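Local coordinates for protein tetraacyldisaccharide 4'-kinase (Aquifex aeolicus, PDB 4ITM) that probably transfers the gamma-phosphate of ATP to the 4'-position of a tetraacyldisaccharide 1-phosphate, giving lipid IVA in the last step of lipid IVA biosynthesis, at residues N151-K156 and K175-A180; L155-L160 and E191-F196; C210-D215 and A293-V298. One frame throughout, in Å; residues are numbered along the deposited sequence.

In the fold
Contacts 1 and 2 are neighbours, their centres about 12 Å apart. Both use strand 150-156 and share Leu155 and Lys156. Contact 1 packs the 3-10 turn before strand 182-186 against this strand. Contact 2 packs the loop after strand 182-186 against the strand's end. They touch where Ile177 CD1 lies 4.1 Å from Phe195 CE2. Contact 3 comes later in the chain and lies about 29 Å from contact 1 and about 27 Å from contact 2, centre to centre. It pairs strand 201-212 with strand 291-300. Contacts 2 and 3 lie towards different parts of the ATP site: contact 3 holds the adenine, while Lys156 bonds to Gly48 and Ser49, predicted ATP-binding residues.

Contact 1: N151-K156 and K175-A180; sequences NILLLK and KEIRRA
Asn151 joins the strand to the 3-10 turn through its side-chain amide. Asn151 ND2 donates to Arg179 O at 2.9 Å, with an N-H...O angle of 159°. The acceptor lies near the amide plane of Asn151, but ND2 stands well above the carbonyl plane of Arg179. CG is anti to the backbone N (chi1 -155°), and this sends the amide across to the turn. Asn151 ND2 also donates to a water at 3.0 Å, and that water accepts from Arg179 NE as well. OD1 is held separately by Arg148. With an alanine in place of Asn151, Arg179 O would probably lose its amide donor and the bridging water one of its two.

The tight part is apolar and buried. Leu153 CB meets Ala180 CB at 3.7 Å. Farther out, Leu153 CD2 packs on Ile177 CG1 at 3.9 Å, the two side chains crossing at about a right angle. Leu155 CD2 reaches Ile177 CD1, also at 3.9 Å. Asn151, Leu153 and Leu155 alternate along the strand, and all three face the turn.

The Arg179 side is polar, water-bridged and partly open to solvent, though its guanidinium is held by several partners. Its chain bends, and its guanidinium edge meets the water through NE. Arg179 NH1 forms a salt bridge with Glu176 OE2 at 2.7 Å, approaching from above the carboxylate plane. Glu172 also pairs with NH1, and Phe141 O accepts from NH2.

The contact packs the connection between two parallel strands, 150-156 and 182-186, against the first of them, within the P-loop NTPase fold of this kinase.

Contact 2: L155-L160 and E191-F196; sequences LKKKDL and EPFEFF
Lys157 and Phe193 slide past each other in opposite directions, with Lys157 CB and N over one face of the ring. Lys157 CB stands 3.8 Å from the Phe193 ring centroid, 23° off the normal, in a CH-pi contact. Lys157 N is 3.2 Å from Phe193 CE1. Leu155 O comes instead to the ring's edge, near its plane, 3.4 Å from Phe193 CZ. Phe193 takes the crowded rotamer, CG between backbone N and carbonyl carbon (chi1 79°), which brings the ring against the backbone of Lys157.

Leu160 reaches both aromatic rings with one methyl group. Leu160 CD1 lies over a face of Phe195, 4.1 Å from its centroid, and also touches Phe193 CE2. Leu155 CD2 packs obliquely on Phe195 CE2 at 3.7 Å.

The polar side is looser. The extended chain of Lys157 crosses Glu191 at about a right angle, and CD comes within 3.3 Å of OE2. The salt bridge from Lys157 NZ to Glu191 OE2 is long, at 3.7 Å. Two waters bridge the backbone N-H groups of Lys157 and Lys158 to Glu191. One accepts from Lys157 N and is near Glu191 O; the other accepts from Lys158 N and donates to Glu191 OE1. Within the turn, Lys156 N donates almost straight to Asp159 OD2 (176°), and Lys156 NZ pairs with OD1 of the same carboxylate.

The turn 157-160 thus follows strand 150-156 and rests on the loop between strands 182-186 and 201-212. Leu185 of strand 182-186 touches Leu155, Phe193 and Phe195, while Lys156 turns to Gly48 and Ser49 of the predicted ATP-binding loop.

Contact 3: C210-D215 and A293-V298; sequences CLLNSD and ALNFKV. With ATP (adenosine-5'-triphosphate), chain B.
Four backbone hydrogen bonds pair Cys210 with Asn295 and Leu212 with Ala293. Asn295 N donates to Cys210 O at 2.6 Å. The return bond, from Cys210 N to Asn295 O, is weak at 3.3 Å. Leu212 N reaches Ala293 O at 2.6 Å, and Ala293 N reaches Leu212 O at 2.9 Å. Between them lies the non-hydrogen-bonded pair Leu211 and Leu294, where Leu211 CA makes a CA-H...O contact with Ala293 O.

A side-chain bond reinforces the first pair. Asn295 ND2 donates to Cys210 SG at 3.2 Å, the sulfur lying 17° out of the amide plane. The Asn295 amide extends anti to the backbone N (chi1 -179°), over the face it shares with Cys210, Leu212 and Ala293.

These pairs belong to the antiparallel pairing of strands 201-212 and 291-300, and the second strand also carries the adenine site. Phe296 N donates to ATP N1 at 3.0 Å, and ATP N6 donates to Phe296 O at 2.7 Å with an angle of 170°. The backbone of one residue thus reads both the acceptor and the amino donor of adenine. N1 also lies near the plane of the Phe296 ring, at its edge. Val298 CG2 makes a close contact with ATP N6.

The remaining packing is van der Waals. Leu212 CG rests on Asn295 CB at 3.6 Å, the side chains crossing at a slant. Leu211 and Leu294 diverge from the pair, yet their CD2 methyls still meet. Helix 51-61 packs against Asn295 through Met56 and against Val298 through Ser53 and Tyr57.

Contact 1: N151-K156 and K175-A180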
loop_
_atom_site.group_PDB
_atom_site.type_symbol
_atom_site.label_atom_id
_atom_site.label_comp_id
_atom_site.label_asym_id
_atom_site.label_seq_id
_atom_site.Cartn_x
_atom_site.Cartn_y
_atom_site.Cartn_z
ATOM N N ASN A 151 -9.933 9.844 8.029
ATOM C CA ASN A 151 -8.481 9.830 8.035
ATOM C C ASN A 151 -8.008 8.589 8.770
ATOM O O ASN A 151 -7.971 8.576 9.995
ATOM C CB ASN A 151 -7.959 11.099 8.739
ATOM C CG ASN A 151 -6.556 11.490 8.304
ATOM O OD1 ASN A 151 -6.067 11.071 7.246
ATOM N ND2 ASN A 151 -5.898 12.323 9.120
ATOM N N ILE A 152 -7.658 7.545 8.020
ATOM C CA ILE A 152 -7.225 6.289 8.621
ATOM C C ILE A 152 -5.688 6.215 8.702
ATOM O O ILE A 152 -5.003 6.432 7.715
ATOM C CB ILE A 152 -7.773 5.088 7.842
ATOM C CG1 ILE A 152 -9.306 5.148 7.759
ATOM C CG2 ILE A 152 -7.308 3.769 8.490
ATOM C CD1 ILE A 152 -9.904 4.007 6.913
ATOM N N LEU A 153 -5.150 5.940 9.886
ATOM C CA LEU A 153 -3.695 5.861 10.043
ATOM C C LEU A 153 -3.285 4.434 10.401
ATOM O O LEU A 153 -3.817 3.858 11.350
ATOM C CB LEU A 153 -3.202 6.841 11.127
ATOM C CG LEU A 153 -1.703 6.786 11.471
ATOM C CD1 LEU A 153 -0.876 7.211 10.271
ATOM C CD2 LEU A 153 -1.354 7.656 12.706
ATOM N N LEU A 154 -2.348 3.868 9.635
ATOM C CA LEU A 154 -1.795 2.547 9.935
ATOM C C LEU A 154 -0.604 2.720 10.848
ATOM O O LEU A 154 0.243 3.575 10.629
ATOM C CB LEU A 154 -1.322 1.830 8.671
ATOM C CG LEU A 154 -2.265 1.751 7.473
ATOM C CD1 LEU A 154 -1.538 1.127 6.322
ATOM C CD2 LEU A 154 -3.495 0.952 7.806
ATOM N N LEU A 155 -0.512 1.859 11.841
ATOM C CA LEU A 155 0.519 1.963 12.845
ATOM C C LEU A 155 0.997 0.555 13.140
ATOM O O LEU A 155 0.181 -0.342 13.379
ATOM C CB LEU A 155 -0.089 2.584 14.104
ATOM C CG LEU A 155 0.791 3.465 14.971
ATOM C CD1 LEU A 155 1.314 4.629 14.163
ATOM C CD2 LEU A 155 -0.022 3.945 16.152
ATOM N N LYS A 156 2.311 0.353 13.103
ATOM C CA LYS A 156 2.893 -0.915 13.536
ATOM C C LYS A 156 3.681 -0.664 14.813
ATOM O O LYS A 156 4.122 0.463 15.055
ATOM C CB LYS A 156 3.787 -1.531 12.453
ATOM C CG LYS A 156 4.953 -0.660 11.996
ATOM C CD LYS A 156 5.792 -1.397 10.947
ATOM C CE LYS A 156 6.951 -0.553 10.430
ATOM N NZ LYS A 156 6.479 0.711 9.798
ATOM N N LYS A 175 3.238 12.470 17.904
ATOM C CA LYS A 175 2.110 13.285 18.355
ATOM C C LYS A 175 1.072 13.483 17.238
ATOM O O LYS A 175 -0.114 13.723 17.502
ATOM C CB LYS A 175 2.589 14.641 18.920
ATOM C CG LYS A 175 3.225 15.568 17.884
ATOM C CD LYS A 175 3.382 17.001 18.401
ATOM C CE LYS A 175 4.001 17.904 17.334
ATOM N NZ LYS A 175 4.048 19.341 17.729
ATOM N N GLU A 176 1.508 13.364 15.987
ATOM C CA GLU A 176 0.599 13.574 14.874
ATOM C C GLU A 176 -0.430 12.449 14.708
ATOM O O GLU A 176 -1.349 12.553 13.902
ATOM C CB GLU A 176 1.366 13.855 13.583
ATOM C CG GLU A 176 2.195 15.123 13.663
ATOM C CD GLU A 176 1.351 16.386 13.902
ATOM O OE1 GLU A 176 1.888 17.360 14.460
ATOM O OE2 GLU A 176 0.166 16.424 13.518
ATOM N N ILE A 177 -0.306 11.404 15.514
ATOM C CA ILE A 177 -1.365 10.398 15.613
ATOM C C ILE A 177 -2.724 11.065 15.887
ATOM O O ILE A 177 -3.779 10.559 15.476
ATOM C CB ILE A 177 -1.021 9.350 16.694
ATOM C CG1 ILE A 177 0.146 8.485 16.212
ATOM C CG2 ILE A 177 -2.226 8.479 17.032
ATOM C CD1 ILE A 177 0.756 7.597 17.271
ATOM N N ARG A 178 -2.691 12.227 16.542
ATOM C CA ARG A 178 -3.916 12.950 16.867
ATOM C C ARG A 178 -4.772 13.316 15.646
ATOM O O ARG A 178 -5.982 13.519 15.783
ATOM C CB ARG A 178 -3.610 14.210 17.683
ATOM C CG ARG A 178 -2.922 15.306 16.891
ATOM C CD ARG A 178 -2.360 16.374 17.839
ATOM N NE ARG A 178 -1.641 17.438 17.142
ATOM C CZ ARG A 178 -0.749 18.239 17.725
ATOM N NH1 ARG A 178 -0.456 18.087 19.013
ATOM N NH2 ARG A 178 -0.138 19.185 17.021
ATOM N N ARG A 179 -4.159 13.406 14.464
ATOM C CA ARG A 179 -4.909 13.733 13.246
ATOM C C ARG A 179 -5.806 12.602 12.733
ATOM O O ARG A 179 -6.662 12.822 11.876
ATOM C CB ARG A 179 -3.966 14.165 12.128
ATOM C CG ARG A 179 -3.042 15.311 12.523
ATOM C CD ARG A 179 -2.648 16.143 11.310
ATOM N NE ARG A 179 -2.055 15.376 10.201
ATOM C CZ ARG A 179 -0.749 15.127 10.061
ATOM N NH1 ARG A 179 0.122 15.555 10.971
ATOM N NH2 ARG A 179 -0.308 14.455 9.003
ATOM N N ALA A 180 -5.595 11.393 13.239
ATOM C CA ALA A 180 -6.328 10.221 12.763
ATOM C C ALA A 180 -7.737 10.166 13.349
ATOM O O ALA A 180 -7.937 10.479 14.528
ATOM C CB ALA A 180 -5.566 8.939 13.129
HETATM O O HOH W 1 -3.701 14.025 8.125
#

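Contact 2: L155-L160 and E191-F196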
loop_
_atom_site.group_PDB
_atom_site.type_symbol
_atom_site.label_atom_id
_atom_site.label_comp_id
_atom_site.label_asym_id
_atom_site.label_seq_id
_atom_site.Cartn_x
_atom_site.Cartn_y
_atom_site.Cartn_z
ATOM N N LEU A 155 -0.512 1.859 11.841
ATOM C CA LEU A 155 0.519 1.963 12.845
ATOM C C LEU A 155 0.997 0.555 13.140
ATOM O O LEU A 155 0.181 -0.342 13.379
ATOM C CB LEU A 155 -0.089 2.584 14.104
ATOM C CG LEU A 155 0.791 3.465 14.971
ATOM C CD1 LEU A 155 1.314 4.629 14.163
ATOM C CD2 LEU A 155 -0.022 3.945 16.152
ATOM N N LYS A 156 2.311 0.353 13.103
ATOM C CA LYS A 156 2.893 -0.915 13.536
ATOM C C LYS A 156 3.681 -0.664 14.813
ATOM O O LYS A 156 4.122 0.463 15.055
ATOM C CB LYS A 156 3.787 -1.531 12.453
ATOM C CG LYS A 156 4.953 -0.660 11.996
ATOM C CD LYS A 156 5.792 -1.397 10.947
ATOM C CE LYS A 156 6.951 -0.553 10.430
ATOM N NZ LYS A 156 6.479 0.711 9.798
ATOM N N LYS A 157 3.829 -1.698 15.637
ATOM C CA LYS A 157 4.481 -1.561 16.942
ATOM C C LYS A 157 5.820 -0.828 16.849
ATOM O O LYS A 157 6.129 0.036 17.668
ATOM C CB LYS A 157 4.681 -2.933 17.588
ATOM C CG LYS A 157 5.291 -2.882 18.979
ATOM C CD LYS A 157 5.831 -4.253 19.389
ATOM C CE LYS A 157 6.295 -4.271 20.855
ATOM N NZ LYS A 157 6.768 -5.630 21.256
ATOM N N LYS A 158 6.594 -1.174 15.829
ATOM C CA LYS A 158 7.904 -0.579 15.569
ATOM C C LYS A 158 7.883 0.957 15.436
ATOM O O LYS A 158 8.832 1.644 15.839
ATOM C CB LYS A 158 8.481 -1.227 14.305
ATOM C CG LYS A 158 9.844 -0.741 13.880
ATOM C CD LYS A 158 10.286 -1.475 12.626
ATOM C CE LYS A 158 11.539 -0.853 12.028
ATOM N NZ LYS A 158 11.980 -1.577 10.803
ATOM N N ASP A 159 6.802 1.497 14.879
ATOM C CA ASP A 159 6.658 2.950 14.748
ATOM C C ASP A 159 6.739 3.622 16.106
ATOM O O ASP A 159 7.295 4.717 16.238
ATOM C CB ASP A 159 5.316 3.309 14.104
ATOM C CG ASP A 159 5.176 2.747 12.718
ATOM O OD1 ASP A 159 6.219 2.499 12.084
ATOM O OD2 ASP A 159 4.032 2.562 12.260
ATOM N N LEU A 160 6.186 2.955 17.115
ATOM C CA LEU A 160 6.077 3.533 18.448
ATOM C C LEU A 160 7.429 3.694 19.137
ATOM O O LEU A 160 7.536 4.422 20.122
ATOM C CB LEU A 160 5.129 2.706 19.320
ATOM C CG LEU A 160 3.721 2.500 18.750
ATOM C CD1 LEU A 160 2.825 1.779 19.755
ATOM C CD2 LEU A 160 3.107 3.825 18.331
ATOM N N GLU A 191 4.706 -9.004 14.817
ATOM C CA GLU A 191 4.817 -8.236 16.061
ATOM C C GLU A 191 3.446 -7.809 16.573
ATOM O O GLU A 191 3.082 -6.638 16.457
ATOM C CB GLU A 191 5.653 -6.975 15.842
ATOM C CG GLU A 191 7.150 -7.157 15.963
ATOM C CD GLU A 191 7.810 -5.957 16.624
ATOM O OE1 GLU A 191 7.956 -4.905 15.961
ATOM O OE2 GLU A 191 8.166 -6.064 17.818
ATOM N N PRO A 192 2.683 -8.751 17.148
ATOM C CA PRO A 192 1.364 -8.375 17.664
ATOM C C PRO A 192 1.512 -7.357 18.791
ATOM O O PRO A 192 2.500 -7.396 19.518
ATOM C CB PRO A 192 0.803 -9.700 18.193
ATOM C CG PRO A 192 2.027 -10.542 18.499
ATOM C CD PRO A 192 3.037 -10.154 17.457
ATOM N N PHE A 193 0.554 -6.445 18.912
ATOM C CA PHE A 193 0.620 -5.398 19.929
ATOM C C PHE A 193 -0.726 -4.707 20.053
ATOM O O PHE A 193 -1.543 -4.759 19.132
ATOM C CB PHE A 193 1.710 -4.370 19.593
ATOM C CG PHE A 193 1.304 -3.354 18.538
ATOM C CD1 PHE A 193 1.224 -3.710 17.196
ATOM C CD2 PHE A 193 1.032 -2.037 18.896
ATOM C CE1 PHE A 193 0.857 -2.769 16.223
ATOM C CE2 PHE A 193 0.679 -1.088 17.941
ATOM C CZ PHE A 193 0.585 -1.453 16.599
ATOM N N GLU A 194 -0.947 -4.071 21.198
ATOM C CA GLU A 194 -2.148 -3.283 21.443
ATOM C C GLU A 194 -1.712 -1.835 21.606
ATOM O O GLU A 194 -0.543 -1.570 21.906
ATOM C CB GLU A 194 -2.844 -3.741 22.727
ATOM C CG GLU A 194 -2.838 -5.240 22.955
ATOM C CD GLU A 194 -4.119 -5.916 22.503
ATOM O OE1 GLU A 194 -5.034 -5.213 22.027
ATOM O OE2 GLU A 194 -4.214 -7.155 22.630
ATOM N N PHE A 195 -2.647 -0.908 21.412
ATOM C CA PHE A 195 -2.374 0.519 21.545
ATOM C C PHE A 195 -3.678 1.267 21.778
ATOM O O PHE A 195 -4.521 1.337 20.889
ATOM C CB PHE A 195 -1.695 1.049 20.280
ATOM C CG PHE A 195 -1.195 2.459 20.402
ATOM C CD1 PHE A 195 -0.378 2.830 21.455
ATOM C CD2 PHE A 195 -1.528 3.413 19.458
ATOM C CE1 PHE A 195 0.090 4.129 21.566
ATOM C CE2 PHE A 195 -1.062 4.710 19.568
ATOM C CZ PHE A 195 -0.254 5.066 20.622
ATOM N N PHE A 196 -3.845 1.827 22.972
ATOM C CA PHE A 196 -5.073 2.549 23.296
ATOM C C PHE A 196 -4.904 4.053 23.189
ATOM O O PHE A 196 -4.016 4.626 23.813
ATOM C CB PHE A 196 -5.555 2.208 24.707
ATOM C CG PHE A 196 -6.823 2.913 25.085
ATOM C CD1 PHE A 196 -8.041 2.479 24.588
ATOM C CD2 PHE A 196 -6.798 4.021 25.916
ATOM C CE1 PHE A 196 -9.214 3.128 24.922
ATOM C CE2 PHE A 196 -7.969 4.675 26.258
ATOM C CZ PHE A 196 -9.178 4.228 25.760
HETATM O O HOH W 2 3.429 -4.406 14.869
HETATM O O HOH W 3 6.258 -3.684 14.027
#

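Contact 3: C210-D215 and A293-V298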
loop_
_atom_site.group_PDB
_atom_site.type_symbol
_atom_site.label_atom_id
_atom_site.label_comp_id
_atom_site.label_asym_id
_atom_site.label_seq_id
_atom_site.Cartn_x
_atom_site.Cartn_y
_atom_site.Cartn_z
ATOM N N CYS A 210 -4.659 -18.051 -1.618
ATOM C CA CYS A 210 -4.451 -18.656 -2.933
ATOM C C CYS A 210 -3.198 -18.107 -3.618
ATOM O O CYS A 210 -2.578 -17.179 -3.120
ATOM C CB CYS A 210 -5.686 -18.508 -3.820
ATOM S SG CYS A 210 -6.281 -16.822 -4.026
ATOM N N LEU A 211 -2.800 -18.720 -4.725
ATOM C CA LEU A 211 -1.890 -18.092 -5.688
ATOM C C LEU A 211 -2.515 -17.000 -6.563
ATOM O O LEU A 211 -3.714 -17.007 -6.822
ATOM C CB LEU A 211 -1.214 -19.150 -6.562
ATOM C CG LEU A 211 -0.676 -20.370 -5.815
ATOM C CD1 LEU A 211 -0.023 -21.350 -6.778
ATOM C CD2 LEU A 211 0.293 -19.947 -4.726
ATOM N N LEU A 212 -1.682 -16.074 -7.026
ATOM C CA LEU A 212 -2.044 -15.207 -8.134
ATOM C C LEU A 212 -1.254 -15.646 -9.369
ATOM O O LEU A 212 -0.043 -15.818 -9.294
ATOM C CB LEU A 212 -1.757 -13.748 -7.791
ATOM C CG LEU A 212 -2.608 -13.153 -6.672
ATOM C CD1 LEU A 212 -1.975 -11.869 -6.176
ATOM C CD2 LEU A 212 -4.068 -12.907 -7.153
ATOM N N ASN A 213 -1.926 -15.858 -10.497
ATOM C CA ASN A 213 -1.177 -16.141 -11.716
ATOM C C ASN A 213 -0.650 -14.851 -12.349
ATOM O O ASN A 213 -0.893 -13.759 -11.827
ATOM C CB ASN A 213 -1.955 -17.026 -12.704
ATOM C CG ASN A 213 -3.144 -16.319 -13.361
ATOM O OD1 ASN A 213 -3.256 -15.092 -13.370
ATOM N ND2 ASN A 213 -4.035 -17.114 -13.932
ATOM N N SER A 214 0.062 -14.980 -13.462
ATOM C CA SER A 214 0.713 -13.839 -14.104
ATOM C C SER A 214 -0.273 -12.808 -14.654
ATOM O O SER A 214 0.127 -11.699 -15.002
ATOM C CB SER A 214 1.657 -14.307 -15.219
ATOM O OG SER A 214 0.941 -14.902 -16.294
ATOM N N ASP A 215 -1.549 -13.187 -14.744
ATOM C CA ASP A 215 -2.632 -12.271 -15.117
ATOM C C ASP A 215 -3.354 -11.734 -13.883
ATOM O O ASP A 215 -4.394 -11.079 -13.996
ATOM C CB ASP A 215 -3.655 -12.968 -16.030
ATOM C CG ASP A 215 -3.117 -13.219 -17.425
ATOM O OD1 ASP A 215 -2.328 -12.376 -17.913
ATOM O OD2 ASP A 215 -3.476 -14.256 -18.028
ATOM N N ALA A 293 2.325 -15.683 -7.657
ATOM C CA ALA A 293 2.589 -14.997 -6.396
ATOM C C ALA A 293 1.583 -15.493 -5.379
ATOM O O ALA A 293 0.590 -16.115 -5.743
ATOM C CB ALA A 293 2.484 -13.484 -6.560
ATOM N N LEU A 294 1.857 -15.238 -4.106
ATOM C CA LEU A 294 0.958 -15.632 -3.026
ATOM C C LEU A 294 -0.071 -14.534 -2.828
ATOM O O LEU A 294 0.259 -13.351 -2.891
ATOM C CB LEU A 294 1.732 -15.826 -1.720
ATOM C CG LEU A 294 2.953 -16.750 -1.699
ATOM C CD1 LEU A 294 3.648 -16.659 -0.354
ATOM C CD2 LEU A 294 2.549 -18.172 -1.989
ATOM N N ASN A 295 -1.311 -14.934 -2.586
ATOM C CA ASN A 295 -2.395 -14.007 -2.331
ATOM C C ASN A 295 -2.890 -14.213 -0.902
ATOM O O ASN A 295 -3.095 -15.346 -0.479
ATOM C CB ASN A 295 -3.526 -14.247 -3.341
ATOM C CG ASN A 295 -4.695 -13.294 -3.154
ATOM O OD1 ASN A 295 -4.528 -12.072 -3.110
ATOM N ND2 ASN A 295 -5.882 -13.855 -3.022
ATOM N N PHE A 296 -3.057 -13.120 -0.156
ATOM C CA PHE A 296 -3.513 -13.198 1.233
ATOM C C PHE A 296 -4.831 -12.461 1.420
ATOM O O PHE A 296 -4.994 -11.332 0.936
ATOM C CB PHE A 296 -2.470 -12.599 2.187
ATOM C CG PHE A 296 -1.200 -13.386 2.266
ATOM C CD1 PHE A 296 -0.186 -13.185 1.341
ATOM C CD2 PHE A 296 -1.016 -14.333 3.265
ATOM C CE1 PHE A 296 0.981 -13.914 1.409
ATOM C CE2 PHE A 296 0.158 -15.063 3.339
ATOM C CZ PHE A 296 1.153 -14.857 2.407
ATOM N N LYS A 297 -5.760 -13.093 2.129
ATOM C CA LYS A 297 -6.989 -12.427 2.559
ATOM C C LYS A 297 -6.622 -11.425 3.637
ATOM O O LYS A 297 -5.710 -11.667 4.436
ATOM C CB LYS A 297 -8.004 -13.426 3.132
ATOM C CG LYS A 297 -8.572 -14.437 2.139
ATOM C CD LYS A 297 -9.555 -15.395 2.826
ATOM C CE LYS A 297 -10.091 -16.473 1.875
ATOM N NZ LYS A 297 -10.864 -15.908 0.733
ATOM N N VAL A 298 -7.314 -10.291 3.650
ATOM C CA VAL A 298 -7.059 -9.260 4.651
ATOM C C VAL A 298 -8.273 -9.102 5.552
ATOM O O VAL A 298 -9.388 -8.918 5.064
ATOM C CB VAL A 298 -6.730 -7.923 3.992
ATOM C CG1 VAL A 298 -6.353 -6.870 5.055
ATOM C CG2 VAL A 298 -5.608 -8.115 2.992
HETATM P PG ATP B . 3.295 -1.992 1.368
HETATM O O1G ATP B . 3.762 -0.812 2.171
HETATM O O2G ATP B . 1.836 -2.009 0.995
HETATM O O3G ATP B . 4.207 -2.353 0.215
HETATM P PB ATP B . 4.601 -3.585 3.372
HETATM O O1B ATP B . 4.265 -3.129 4.776
HETATM O O2B ATP B . 5.906 -3.142 2.775
HETATM O O3B ATP B . 3.405 -3.277 2.339
HETATM P PA ATP B . 3.411 -6.236 3.604
HETATM O O1A ATP B . 4.109 -7.198 4.530
HETATM O O2A ATP B . 2.105 -5.635 4.043
HETATM O O3A ATP B . 4.598 -5.183 3.317
HETATM O "O5'" ATP B . 3.196 -6.964 2.172
HETATM C "C5'" ATP B . 4.335 -7.203 1.332
HETATM C "C4'" ATP B . 4.026 -6.987 -0.151
HETATM O "O4'" ATP B . 3.102 -7.963 -0.654
HETATM C "C3'" ATP B . 3.413 -5.623 -0.431
HETATM O "O3'" ATP B . 4.434 -4.646 -0.660
HETATM C "C2'" ATP B . 2.498 -5.882 -1.627
HETATM O "O2'" ATP B . 3.222 -5.853 -2.862
HETATM C "C1'" ATP B . 2.102 -7.338 -1.471
HETATM N N9 ATP B . 0.831 -7.522 -0.737
HETATM C C8 ATP B . 0.346 -6.736 0.249
HETATM N N7 ATP B . -0.820 -7.215 0.729
HETATM C C5 ATP B . -1.090 -8.349 0.039
HETATM C C6 ATP B . -2.171 -9.359 0.047
HETATM N N6 ATP B . -3.218 -9.248 0.908
HETATM N N1 ATP B . -2.072 -10.382 -0.842
HETATM C C2 ATP B . -1.027 -10.502 -1.690
HETATM N N3 ATP B . -0.011 -9.625 -1.753
HETATM C C4 ATP B . 0.006 -8.551 -0.920
#